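Local structure of MgGH51 (Meripilus giganteus, 6ZPV) at residues A[550-555]-A[560-565]; A[318-323]-A[372-377]; A[66-71]-A[189-194]. The protein acts as a GH51 alpha-L-arabinofuranosidase (EC 3.2.1.55), hydrolysing terminal alpha-L-arabinofuranosyl residues from arabinose-containing glycans. One frame throughout, in Å; residues are numbered along the deposited sequence.

Contact 1: residues A[550-555]-A[560-565]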
ATOM      1  N   ILE A 550     -24.201   7.981 -13.151  1.00 11.10           N
ATOM      2  CA  ILE A 550     -24.176   9.442 -13.078  1.00 11.36           C
ATOM      3  C   ILE A 550     -23.538   9.825 -11.771  1.00 11.10           C
ATOM      4  O   ILE A 550     -24.126   9.640 -10.696  1.00 12.07           O
ATOM      5  CB  ILE A 550     -25.595  10.014 -13.227  1.00 11.89           C
ATOM      6  CG1 ILE A 550     -26.290   9.573 -14.497  1.00 13.00           C
ATOM      7  CG2 ILE A 550     -25.550  11.522 -13.081  1.00 12.60           C
ATOM      8  CD1 ILE A 550     -27.785   9.816 -14.513  1.00 15.04           C
ATOM      9  N   LYS A 551     -22.284  10.294 -11.821  1.00 11.43           N
ATOM     10  CA  LYS A 551     -21.503  10.647 -10.612  1.00 11.49           C
ATOM     11  C   LYS A 551     -21.503  12.146 -10.439  1.00 11.23           C
ATOM     12  O   LYS A 551     -21.205  12.853 -11.401  1.00 12.69           O
ATOM     13  CB  LYS A 551     -20.086  10.022 -10.729  1.00 12.04           C
ATOM     14  CG  LYS A 551     -20.112   8.507 -10.781  1.00 12.74           C
ATOM     15  CD  LYS A 551     -18.867   7.798 -10.430  1.00 15.93           C
ATOM     16  CE  LYS A 551     -17.804   7.918 -11.465  1.00 16.30           C
ATOM     17  NZ  LYS A 551     -17.480   6.561 -12.178  1.00 14.56           N
ATOM     18  N   ILE A 552     -21.852  12.593  -9.240  1.00 11.99           N
ATOM     19  CA  ILE A 552     -22.109  14.020  -8.978  1.00 11.87           C
ATOM     20  C   ILE A 552     -21.355  14.439  -7.724  1.00 11.48           C
ATOM     21  O   ILE A 552     -21.562  13.853  -6.627  1.00 12.57           O
ATOM     22  CB  ILE A 552     -23.600  14.268  -8.750  1.00 11.96           C
ATOM     23  CG1 ILE A 552     -24.457  13.701  -9.886  1.00 13.02           C
ATOM     24  CG2 ILE A 552     -23.863  15.753  -8.528  1.00 13.64           C
ATOM     25  CD1 ILE A 552     -25.924  13.522  -9.553  1.00 14.64           C
ATOM     26  N   ALA A 553     -20.506  15.444  -7.849  1.00 11.48           N
ATOM     27  CA  ALA A 553     -19.772  16.019  -6.721  1.00 11.93           C
ATOM     28  C   ALA A 553     -20.294  17.431  -6.475  1.00 11.74           C
ATOM     29  O   ALA A 553     -20.154  18.286  -7.345  1.00 12.74           O
ATOM     30  CB  ALA A 553     -18.275  16.013  -6.992  1.00 12.57           C
ATOM     31  N   ASN A 554     -20.819  17.654  -5.275  1.00 12.31           N
ATOM     32  CA  ASN A 554     -21.137  19.013  -4.804  1.00 13.03           C
ATOM     33  C   ASN A 554     -20.087  19.344  -3.763  1.00 13.20           C
ATOM     34  O   ASN A 554     -20.195  18.906  -2.632  1.00 14.65           O
ATOM     35  CB  ASN A 554     -22.560  19.153  -4.291  1.00 12.76           C
ATOM     36  CG  ASN A 554     -22.892  20.572  -3.925  1.00 14.22           C
ATOM     37  OD1 ASN A 554     -21.983  21.436  -3.922  1.00 16.47           O
ATOM     38  ND2 ASN A 554     -24.163  20.852  -3.644  1.00 15.16           N
ATOM     39  N   ALA A 555     -19.035  20.076  -4.181  1.00 14.15           N
ATOM     40  CA  ALA A 555     -17.872  20.356  -3.330  1.00 16.10           C
ATOM     41  C   ALA A 555     -18.014  21.652  -2.585  1.00 18.27           C
ATOM     42  O   ALA A 555     -16.988  22.097  -1.937  1.00 19.22           O
ATOM     43  CB  ALA A 555     -16.592  20.378  -4.159  1.00 15.93           C
ATOM     44  N   GLN A 560     -27.530  22.077  -4.364  1.00 15.25           N
ATOM     45  CA  GLN A 560     -27.817  22.450  -5.743  1.00 16.58           C
ATOM     46  C   GLN A 560     -28.647  21.362  -6.434  1.00 14.81           C
ATOM     47  O   GLN A 560     -28.316  20.193  -6.239  1.00 18.16           O
ATOM     48  CB  GLN A 560     -26.507  22.656  -6.502  1.00 19.42           C
ATOM     49  CG  GLN A 560     -25.570  23.661  -5.895  1.00 27.06           C
ATOM     50  CD  GLN A 560     -25.279  24.597  -7.001  1.00 42.19           C
ATOM     51  OE1 GLN A 560     -26.265  25.125  -7.483  1.00 48.93           O
ATOM     52  NE2 GLN A 560     -24.039  24.566  -7.511  1.00 46.84           N
ATOM     53  N   SER A 561     -29.601  21.724  -7.253  1.00 15.01           N
ATOM     54  CA  SER A 561     -30.474  20.755  -7.938  1.00 14.87           C
ATOM     55  C   SER A 561     -30.014  20.578  -9.385  1.00 13.66           C
ATOM     56  O   SER A 561     -29.544  21.552 -10.012  1.00 14.95           O
ATOM     57  CB  SER A 561     -31.986  21.150  -7.872  1.00 18.93           C
ATOM     58  OG  SER A 561     -32.408  21.033  -6.517  1.00 24.17           O
ATOM     59  N   LEU A 562     -30.147  19.365  -9.887  1.00 12.80           N
ATOM     60  CA  LEU A 562     -29.833  19.014 -11.243  1.00 13.37           C
ATOM     61  C   LEU A 562     -31.047  18.376 -11.862  1.00 13.37           C
ATOM     62  O   LEU A 562     -31.593  17.441 -11.301  1.00 14.85           O
ATOM     63  CB  LEU A 562     -28.646  18.043 -11.311  1.00 12.93           C
ATOM     64  CG  LEU A 562     -27.381  18.531 -10.578  1.00 12.94           C
ATOM     65  CD1 LEU A 562     -27.327  17.990  -9.171  1.00 15.01           C
ATOM     66  CD2 LEU A 562     -26.098  18.141 -11.308  1.00 14.24           C
ATOM     67  N   THR A 563     -31.429  18.853 -13.041  1.00 13.27           N
ATOM     68  CA  THR A 563     -32.481  18.252 -13.828  1.00 13.65           C
ATOM     69  C   THR A 563     -31.796  17.467 -14.959  1.00 13.89           C
ATOM     70  O   THR A 563     -31.231  18.088 -15.864  1.00 14.77           O
ATOM     71  CB  THR A 563     -33.405  19.332 -14.441  1.00 15.10           C
ATOM     72  OG1 THR A 563     -33.872  20.274 -13.450  1.00 17.59           O
ATOM     73  CG2 THR A 563     -34.540  18.657 -15.187  1.00 16.68           C
ATOM     74  N   PHE A 564     -31.815  16.147 -14.850  1.00 13.23           N
ATOM     75  CA  PHE A 564     -31.215  15.285 -15.877  1.00 13.39           C
ATOM     76  C   PHE A 564     -32.185  15.065 -17.003  1.00 13.71           C
ATOM     77  O   PHE A 564     -33.343  14.663 -16.764  1.00 15.20           O
ATOM     78  CB  PHE A 564     -30.771  13.968 -15.251  1.00 13.50           C
ATOM     79  CG  PHE A 564     -29.581  14.144 -14.355  1.00 13.10           C
ATOM     80  CD1 PHE A 564     -28.299  14.366 -14.897  1.00 13.36           C
ATOM     81  CD2 PHE A 564     -29.722  14.182 -12.984  1.00 14.18           C
ATOM     82  CE1 PHE A 564     -27.236  14.577 -14.040  1.00 13.94           C
ATOM     83  CE2 PHE A 564     -28.638  14.394 -12.157  1.00 15.09           C
ATOM     84  CZ  PHE A 564     -27.393  14.604 -12.678  1.00 13.42           C
ATOM     85  N   GLN A 565     -31.705  15.287 -18.220  1.00 13.90           N
ATOM     86  CA  GLN A 565     -32.481  15.097 -19.459  1.00 14.53           C
ATOM     87  C   GLN A 565     -31.811  14.005 -20.271  1.00 15.33           C
ATOM     88  O   GLN A 565     -30.712  14.207 -20.801  1.00 16.31           O
ATOM     89  CB  GLN A 565     -32.595  16.400 -20.248  1.00 15.53           C
ATOM     90  CG  GLN A 565     -33.381  17.461 -19.568  1.00 16.83           C
ATOM     91  CD  GLN A 565     -34.867  17.224 -19.457  1.00 18.43           C
ATOM     92  OE1 GLN A 565     -35.356  16.219 -19.952  1.00 19.34           O
ATOM     93  NE2 GLN A 565     -35.588  18.223 -18.943  1.00 18.44           N
TER

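Contact 2: residues A[318-323]-A[372-377]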
ATOM      1  N   PHE A 318      11.892 -11.297 -13.944  1.00 11.17           N
ATOM      2  CA  PHE A 318      11.291 -12.041 -12.841  1.00 11.27           C
ATOM      3  C   PHE A 318       9.766 -12.058 -13.039  1.00 11.55           C
ATOM      4  O   PHE A 318       9.114 -13.092 -12.769  1.00 12.20           O
ATOM      5  CB  PHE A 318      11.659 -11.451 -11.480  1.00 11.53           C
ATOM      6  CG  PHE A 318      11.081 -12.247 -10.336  1.00 11.27           C
ATOM      7  CD1 PHE A 318      11.706 -13.394  -9.893  1.00 11.67           C
ATOM      8  CD2 PHE A 318       9.870 -11.889  -9.733  1.00 12.13           C
ATOM      9  CE1 PHE A 318      11.211 -14.143  -8.854  1.00 11.47           C
ATOM     10  CE2 PHE A 318       9.371 -12.637  -8.666  1.00 12.44           C
ATOM     11  CZ  PHE A 318      10.044 -13.765  -8.240  1.00 12.01           C
ATOM     12  N   VAL A 319       9.167 -10.937 -13.397  1.00 10.97           N
ATOM     13  CA  VAL A 319       7.702 -10.787 -13.526  1.00 11.50           C
ATOM     14  C   VAL A 319       7.185 -11.584 -14.715  1.00 11.82           C
ATOM     15  O   VAL A 319       6.176 -12.317 -14.582  1.00 12.63           O
ATOM     16  CB  VAL A 319       7.298  -9.309 -13.589  1.00 11.58           C
ATOM     17  CG1 VAL A 319       5.787  -9.217 -13.615  1.00 12.29           C
ATOM     18  CG2 VAL A 319       7.869  -8.495 -12.440  1.00 11.73           C
ATOM     19  N   ILE A 320       7.805 -11.404 -15.907  1.00 12.49           N
ATOM     20  CA  ILE A 320       7.189 -11.833 -17.192  1.00 13.36           C
ATOM     21  C   ILE A 320       8.033 -12.788 -18.024  1.00 13.88           C
ATOM     22  O   ILE A 320       7.526 -13.285 -19.036  1.00 15.65           O
ATOM     23  CB  ILE A 320       6.803 -10.636 -18.067  1.00 13.49           C
ATOM     24  CG1 ILE A 320       8.021  -9.878 -18.626  1.00 14.85           C
ATOM     25  CG2 ILE A 320       5.843  -9.729 -17.357  1.00 14.65           C
ATOM     26  CD1 ILE A 320       7.631  -8.811 -19.599  1.00 17.22           C
ATOM     27  N   GLY A 321       9.300 -12.983 -17.686  1.00 13.59           N
ATOM     28  CA  GLY A 321      10.163 -13.690 -18.657  1.00 13.64           C
ATOM     29  C   GLY A 321       9.837 -15.161 -18.746  1.00 14.72           C
ATOM     30  O   GLY A 321       9.320 -15.758 -17.803  1.00 15.08           O
ATOM     31  N   ASP A 322      10.222 -15.753 -19.856  1.00 15.73           N
ATOM     32  CA  ASP A 322      10.192 -17.220 -20.040  1.00 16.68           C
ATOM     33  C   ASP A 322      11.235 -17.820 -19.119  1.00 18.09           C
ATOM     34  O   ASP A 322      12.411 -17.468 -19.234  1.00 16.82           O
ATOM     35  CB  ASP A 322      10.500 -17.478 -21.494  1.00 18.82           C
ATOM     36  CG  ASP A 322      10.560 -18.938 -21.911  1.00 24.12           C
ATOM     37  OD1 ASP A 322      10.629 -19.817 -21.047  1.00 22.40           O
ATOM     38  OD2 ASP A 322      10.535 -19.176 -23.129  1.00 27.95           O
ATOM     39  N   PRO A 323      10.850 -18.755 -18.243  1.00 16.66           N
ATOM     40  CA  PRO A 323      11.828 -19.381 -17.345  1.00 16.25           C
ATOM     41  C   PRO A 323      13.029 -20.028 -18.014  1.00 18.57           C
ATOM     42  O   PRO A 323      14.088 -20.132 -17.372  1.00 19.38           O
ATOM     43  CB  PRO A 323      11.023 -20.416 -16.578  1.00 18.59           C
ATOM     44  CG  PRO A 323       9.636 -19.848 -16.634  1.00 19.89           C
ATOM     45  CD  PRO A 323       9.492 -19.262 -18.019  1.00 18.22           C
ATOM     46  N   ALA A 372      13.821  -2.145 -25.812  1.00 12.42           N
ATOM     47  CA  ALA A 372      14.322  -3.143 -26.787  1.00 13.56           C
ATOM     48  C   ALA A 372      14.141  -4.550 -26.221  1.00 13.05           C
ATOM     49  O   ALA A 372      13.816  -5.480 -26.987  1.00 14.36           O
ATOM     50  CB  ALA A 372      15.798  -2.898 -27.096  1.00 14.30           C
ATOM     51  N   GLN A 373      14.307  -4.747 -24.923  1.00 13.04           N
ATOM     52  CA  GLN A 373      14.062  -6.071 -24.321  1.00 13.10           C
ATOM     53  C   GLN A 373      12.577  -6.371 -24.255  1.00 13.25           C
ATOM     54  O   GLN A 373      12.190  -7.568 -24.429  1.00 15.16           O
ATOM     55  CB  GLN A 373      14.609  -6.085 -22.887  1.00 15.44           C
ATOM     56  CG  GLN A 373      16.092  -6.063 -22.778  1.00 18.72           C
ATOM     57  CD  GLN A 373      16.776  -7.295 -23.294  1.00 23.40           C
ATOM     58  OE1 GLN A 373      16.269  -8.420 -23.183  1.00 24.90           O
ATOM     59  NE2 GLN A 373      17.731  -7.002 -24.144  1.00 37.78           N
ATOM     60  N   PHE A 374      11.767  -5.385 -24.054  1.00 12.64           N
ATOM     61  CA  PHE A 374      10.317  -5.537 -23.793  1.00 12.77           C
ATOM     62  C   PHE A 374       9.518  -4.562 -24.663  1.00 13.31           C
ATOM     63  O   PHE A 374       8.996  -3.541 -24.198  1.00 13.74           O
ATOM     64  CB  PHE A 374      10.016  -5.294 -22.306  1.00 12.84           C
ATOM     65  CG  PHE A 374      10.911  -6.065 -21.370  1.00 12.85           C
ATOM     66  CD1 PHE A 374      10.836  -7.449 -21.298  1.00 14.02           C
ATOM     67  CD2 PHE A 374      11.857  -5.407 -20.594  1.00 12.63           C
ATOM     68  CE1 PHE A 374      11.703  -8.140 -20.482  1.00 15.09           C
ATOM     69  CE2 PHE A 374      12.712  -6.115 -19.776  1.00 13.34           C
ATOM     70  CZ  PHE A 374      12.624  -7.491 -19.691  1.00 13.60           C
ATOM     71  N   PRO A 375       9.431  -4.859 -25.966  1.00 14.95           N
ATOM     72  CA  PRO A 375       8.789  -3.908 -26.913  1.00 15.90           C
ATOM     73  C   PRO A 375       7.323  -3.658 -26.561  1.00 16.62           C
ATOM     74  O   PRO A 375       6.733  -2.680 -26.979  1.00 17.78           O
ATOM     75  CB  PRO A 375       8.900  -4.584 -28.245  1.00 19.95           C
ATOM     76  CG  PRO A 375       9.892  -5.655 -28.084  1.00 22.08           C
ATOM     77  CD  PRO A 375      10.086  -5.966 -26.667  1.00 16.26           C
ATOM     78  N   GLN A 376       6.700  -4.603 -25.829  1.00 15.16           N
ATOM     79  CA  GLN A 376       5.251  -4.574 -25.507  1.00 17.64           C
ATOM     80  C   GLN A 376       4.929  -3.761 -24.256  1.00 17.97           C
ATOM     81  O   GLN A 376       3.747  -3.513 -24.013  1.00 24.11           O
ATOM     82  CB  GLN A 376       4.715  -5.995 -25.346  1.00 19.89           C
ATOM     83  CG  GLN A 376       5.085  -6.699 -24.055  1.00 21.52           C
ATOM     84  CD  GLN A 376       6.495  -7.321 -24.026  1.00 24.54           C
ATOM     85  OE1 GLN A 376       7.415  -7.078 -24.840  1.00 20.55           O
ATOM     86  NE2 GLN A 376       6.702  -8.171 -23.027  1.00 39.97           N
ATOM     87  N   ILE A 377       5.899  -3.328 -23.456  1.00 13.99           N
ATOM     88  CA  ILE A 377       5.660  -2.562 -22.215  1.00 13.27           C
ATOM     89  C   ILE A 377       5.566  -1.067 -22.493  1.00 12.51           C
ATOM     90  O   ILE A 377       6.281  -0.572 -23.348  1.00 13.22           O
ATOM     91  CB  ILE A 377       6.720  -2.869 -21.161  1.00 13.40           C
ATOM     92  CG1 ILE A 377       6.565  -4.326 -20.714  1.00 14.91           C
ATOM     93  CG2 ILE A 377       6.640  -1.910 -19.980  1.00 13.78           C
ATOM     94  CD1 ILE A 377       7.599  -4.731 -19.665  1.00 15.87           C
TER

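Contact 3: residues A[66-71]-A[189-194]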
ATOM      1  N   ALA A  66      20.674  -8.748  24.666  1.00 13.69           N
ATOM      2  CA  ALA A  66      21.512  -7.841  23.860  1.00 13.72           C
ATOM      3  C   ALA A  66      21.476  -8.301  22.415  1.00 13.58           C
ATOM      4  O   ALA A  66      21.435  -9.492  22.166  1.00 14.22           O
ATOM      5  CB  ALA A  66      22.962  -7.853  24.289  1.00 15.10           C
ATOM      6  N   VAL A  67      21.435  -7.359  21.490  1.00 13.65           N
ATOM      7  CA  VAL A  67      21.579  -7.688  20.071  1.00 13.67           C
ATOM      8  C   VAL A  67      23.059  -7.677  19.737  1.00 13.53           C
ATOM      9  O   VAL A  67      23.727  -6.671  19.932  1.00 15.24           O
ATOM     10  CB  VAL A  67      20.773  -6.731  19.177  1.00 13.96           C
ATOM     11  CG1 VAL A  67      21.010  -7.064  17.722  1.00 13.62           C
ATOM     12  CG2 VAL A  67      19.323  -6.839  19.542  1.00 14.28           C
ATOM     13  N   ILE A  68      23.548  -8.772  19.181  1.00 13.67           N
ATOM     14  CA  ILE A  68      24.964  -8.959  18.846  1.00 14.24           C
ATOM     15  C   ILE A  68      25.187  -9.119  17.357  1.00 13.99           C
ATOM     16  O   ILE A  68      24.305  -9.634  16.667  1.00 13.93           O
ATOM     17  CB  ILE A  68      25.574 -10.137  19.657  1.00 14.28           C
ATOM     18  CG1 ILE A  68      24.970 -11.470  19.280  1.00 15.38           C
ATOM     19  CG2 ILE A  68      25.527  -9.861  21.144  1.00 16.82           C
ATOM     20  CD1 ILE A  68      25.745 -12.683  19.788  1.00 17.75           C
ATOM     21  N   GLN A  69      26.359  -8.695  16.890  1.00 15.22           N
ATOM     22  CA  GLN A  69      26.864  -9.128  15.581  1.00 15.24           C
ATOM     23  C   GLN A  69      27.310 -10.554  15.819  1.00 15.12           C
ATOM     24  O   GLN A  69      28.379 -10.795  16.415  1.00 16.42           O
ATOM     25  CB  GLN A  69      27.993  -8.209  15.121  1.00 17.78           C
ATOM     26  CG  GLN A  69      28.528  -8.509  13.705  1.00 21.90           C
ATOM     27  CD  GLN A  69      29.778  -7.720  13.377  1.00 34.12           C
ATOM     28  OE1 GLN A  69      30.388  -7.050  14.185  1.00 55.35           O
ATOM     29  NE2 GLN A  69      30.232  -7.948  12.210  1.00 42.76           N
ATOM     30  N   ASP A  70      26.542 -11.524  15.389  1.00 14.09           N
ATOM     31  CA  ASP A  70      26.818 -12.920  15.755  1.00 14.19           C
ATOM     32  C   ASP A  70      28.113 -13.363  15.076  1.00 14.58           C
ATOM     33  O   ASP A  70      28.257 -13.230  13.864  1.00 15.47           O
ATOM     34  CB  ASP A  70      25.632 -13.782  15.363  1.00 14.99           C
ATOM     35  CG  ASP A  70      25.642 -15.123  16.090  1.00 14.56           C
ATOM     36  OD1 ASP A  70      26.723 -15.722  16.256  1.00 16.26           O
ATOM     37  OD2 ASP A  70      24.503 -15.577  16.502  1.00 15.22           O
ATOM     38  N   PRO A  71      29.090 -13.969  15.796  1.00 15.19           N
ATOM     39  CA  PRO A  71      30.261 -14.511  15.103  1.00 16.93           C
ATOM     40  C   PRO A  71      29.912 -15.611  14.101  1.00 16.56           C
ATOM     41  O   PRO A  71      30.690 -15.874  13.186  1.00 18.81           O
ATOM     42  CB  PRO A  71      31.129 -15.060  16.265  1.00 22.25           C
ATOM     43  CG  PRO A  71      30.554 -14.556  17.513  1.00 30.25           C
ATOM     44  CD  PRO A  71      29.154 -14.074  17.257  1.00 17.07           C
ATOM     45  N   THR A 189      22.945 -19.427  28.126  1.00 14.76           N
ATOM     46  CA  THR A 189      22.861 -18.398  27.063  1.00 14.68           C
ATOM     47  C   THR A 189      22.401 -19.072  25.765  1.00 14.03           C
ATOM     48  O   THR A 189      22.910 -20.162  25.422  1.00 15.02           O
ATOM     49  CB  THR A 189      24.183 -17.693  26.824  1.00 14.70           C
ATOM     50  OG1 THR A 189      24.573 -17.016  27.998  1.00 17.64           O
ATOM     51  CG2 THR A 189      24.118 -16.714  25.673  1.00 15.75           C
ATOM     52  N   ILE A 190      21.407 -18.497  25.111  1.00 13.71           N
ATOM     53  CA  ILE A 190      20.916 -18.978  23.817  1.00 14.13           C
ATOM     54  C   ILE A 190      20.943 -17.791  22.847  1.00 13.49           C
ATOM     55  O   ILE A 190      20.552 -16.660  23.223  1.00 14.12           O
ATOM     56  CB  ILE A 190      19.468 -19.536  23.919  1.00 13.98           C
ATOM     57  CG1 ILE A 190      19.379 -20.643  24.987  1.00 16.09           C
ATOM     58  CG2 ILE A 190      19.024 -20.038  22.566  1.00 14.10           C
ATOM     59  CD1 ILE A 190      17.970 -21.088  25.291  1.00 14.79           C
ATOM     60  N   ASN A 191      21.393 -18.024  21.619  1.00 12.87           N
ATOM     61  CA  ASN A 191      21.317 -17.017  20.546  1.00 13.63           C
ATOM     62  C   ASN A 191      20.069 -17.335  19.693  1.00 12.25           C
ATOM     63  O   ASN A 191      19.843 -18.503  19.315  1.00 13.21           O
ATOM     64  CB  ASN A 191      22.528 -16.987  19.647  1.00 12.98           C
ATOM     65  CG  ASN A 191      23.803 -16.440  20.271  1.00 14.33           C
ATOM     66  OD1 ASN A 191      23.852 -16.215  21.482  1.00 16.32           O
ATOM     67  ND2 ASN A 191      24.839 -16.254  19.427  1.00 15.64           N
ATOM     68  N   PHE A 192      19.309 -16.272  19.364  1.00 11.61           N
ATOM     69  CA  PHE A 192      18.100 -16.390  18.538  1.00 11.74           C
ATOM     70  C   PHE A 192      18.201 -15.511  17.313  1.00 11.46           C
ATOM     71  O   PHE A 192      18.856 -14.441  17.378  1.00 12.26           O
ATOM     72  CB  PHE A 192      16.854 -15.974  19.340  1.00 11.77           C
ATOM     73  CG  PHE A 192      16.458 -16.865  20.487  1.00 11.94           C
ATOM     74  CD1 PHE A 192      15.600 -17.907  20.266  1.00 12.26           C
ATOM     75  CD2 PHE A 192      16.916 -16.617  21.800  1.00 12.45           C
ATOM     76  CE1 PHE A 192      15.204 -18.715  21.325  1.00 13.28           C
ATOM     77  CE2 PHE A 192      16.492 -17.430  22.828  1.00 13.13           C
ATOM     78  CZ  PHE A 192      15.642 -18.469  22.597  1.00 13.03           C
ATOM     79  N   ALA A 193      17.507 -15.885  16.263  1.00 11.85           N
ATOM     80  CA  ALA A 193      17.470 -15.067  15.051  1.00 11.07           C
ATOM     81  C   ALA A 193      16.174 -15.348  14.313  1.00 11.20           C
ATOM     82  O   ALA A 193      15.556 -16.398  14.505  1.00 11.79           O
ATOM     83  CB  ALA A 193      18.680 -15.342  14.154  1.00 12.22           C
ATOM     84  N   MET A 194      15.837 -14.428  13.398  1.00 11.26           N
ATOM     85  CA  MET A 194      14.769 -14.677  12.406  1.00 11.49           C
ATOM     86  C   MET A 194      13.503 -15.219  13.078  1.00 10.84           C
ATOM     87  O   MET A 194      13.007 -16.304  12.766  1.00 11.60           O
ATOM     88  CB  MET A 194      15.273 -15.601  11.287  1.00 12.32           C
ATOM     89  CG  MET A 194      14.419 -15.743  10.069  1.00 12.82           C
ATOM     90  SD  MET A 194      13.952 -14.195   9.235  0.91 12.20           S
ATOM     91  CE  MET A 194      12.232 -14.027   9.745  1.00 13.78           C
TER

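Contact 1: residues A[550-555]-A[560-565]
A beta-arch of the C-terminal beta-sandwich brings Ile550, Ile552 and Asn554 of 550-555 against Phe564, Leu562 and Gln560 of 560-565. After a short loop the chain does not pair with itself as a hairpin would but crosses into the facing sheet. The two strand axes therefore stand 9.7 Å apart at 156°, and no hydrogen bond joins the segments; what joins them is mainly hydrocarbon packed between two sheets.

The outer end of the Phe564 ring butts against two methyls of the facing strand: Ile550 CG2 lies 3.6 Å from Phe564 CZ, and Ile552 CD1, two residues along the same strand, touches the same CZ at 3.6 Å. Both methyls arrive obliquely to the ring. Ile552 works as a fork, since its other branch, CG2, slides past Leu562 and meets Leu562 CD1 at a looser 4.2 Å.

Polarity rises toward the loop. Asn554 ND2 comes within 3.7 Å of Gln560 N, a contact between two nitrogens and not a bond. CG of Asn554 is anti to its own N (chi1 -175°), which carries the amide across the gap, where ND2 is held by the carbonyls of Ser558 and Ala614 and OD1 receives Gly556 N. The amide of Gln560 is turned 61° from that of Asn554, and the Gln560 side chain lies near a bound sulfate ion, probably from the crystallisation liquor.

Strand 547-554 runs between strands 535-541 and 618-625, while strand 560-565 lies between strands 2-4 and 609-614. Val3, Phe610 and Tyr612 extend the apolar layer around the arch, and on the reverse side of its sheet Lys551 forms a salt bridge with Glu468 of helix 454-469.

Contact 2: residues A[318-323]-A[372-377]
Phe374 O is gripped twice, by Ile377 N at 3.2 Å, the bond that closes a type I beta turn from Phe374 to Ile377, and by the side-chain amide of Gln371. The same Gln371 NE2 also donates to Ile377 O, so one amide ties both ends of the turn to the helix just left behind. With the backbone fixed in this way, the side chains of Phe374, Gln376 and Ile377 converge on a single methyl group, CD1 of Ile320.

That methyl lies 3.9 Å from Phe374 CD1, meeting the ring obliquely, and 4.1 Å from Ile377 CD1. The Gln376 and Ile320 side chains come from opposite directions, with Gln376 NE2 at 3.6 Å from Ile320 CD1; this is van der Waals contact of a polar group with a methyl. The reach of Ile320 follows from its torsions: CG1 takes the crowded position between backbone N and carbonyl carbon (chi1 69°), which directs CG1, and with an extended chi2 its CD1, toward the turn.

In the (beta/alpha)8 barrel of the catalytic domain, strand 345-348 and the short helix 327-334 lie between helices 306-320 and 359-373 along the chain. The C-terminal ends of these two helices meet here, at the end of the barrel where the chain re-enters the strands: Ile377 directly precedes strand 378-381. Gln373 CB lies over one face of the Phe374 ring, 3.6 Å above its plane and toward the rim. The apolar patch continues through Ile316, one turn earlier in helix 306-320, and Leu343, which touches both Ile320 and Ile377, whereas Gln376 lies at the exposed rim of the patch.

Contact 3: residues A[66-71]-A[189-194]
Segments 66-71 and 189-194 do not pair directly: strand 80-85 runs between them, antiparallel to both, and Asp70 and Asn191, whose CA atoms are the nearest across the gap, stand 8.4 Å apart. Backbone bonds of Ile68 with Ser81 and of Ile190 with Phe84 stitch each flank to this middle strand. The direct link between the flanks is made by side chains alone.

Asn191 ND2 donates to Asp70 OD2 over 3.0 Å, the N-H...O angle being a bent 144°. The two groups advance from opposite directions with their planes turned steeply against each other, and the amide nitrogen meets OD2 from above the carboxylate, 49° out of its plane. CG of Asn191 is anti to the carbonyl carbon (chi1 -71°), and the amide thus projects over the intervening strand. Ile68 supplies an apolar neighbour to the same nitrogen: its CD1 lies 3.7 Å from Asn191 ND2, with the two side chains crossing at about a right angle.

The buried carboxylate is held from several directions. OD2 also bonds Ser81 OG of the middle strand, and OD1 pairs with Arg119 in a salt bridge and receives Ser72 N. Such company would be expected to favour the charged form of Asp70. Phe192, the next residue along from Asn191, turns the other way and meets Phe96 of the opposing sheet edge-to-face. The polar network therefore lies on the face turned away from the opposing sheet, where loop residues Trp156 and Pro121 cover it, in an N-terminal antiparallel beta-sandwich, a fold consistent with the jelly-roll architecture of many carbohydrate-binding modules.

How the contacts relate
From the N terminus, the chain first closes contact 3, where 117 intervening residues, nearly half of them strand, return 189-194 to a place one strand away from 66-71, with strand 80-85 between, in the N-terminal sandwich. Contact 2 follows in the barrel, bringing the C-terminal ends of helices 306-320 and 359-373 together across 48 intervening residues. Contact 1 comes last and is the most local, a tight arch in the C-terminal sandwich. The three loops lie in series; none nests within or crosses another. Contacts 1 and 3 occupy opposite sides of the chain's centre, their centres about 64 Å apart, while the centre of contact 2 is about 45 Å from contact 1 and 42 Å from contact 3.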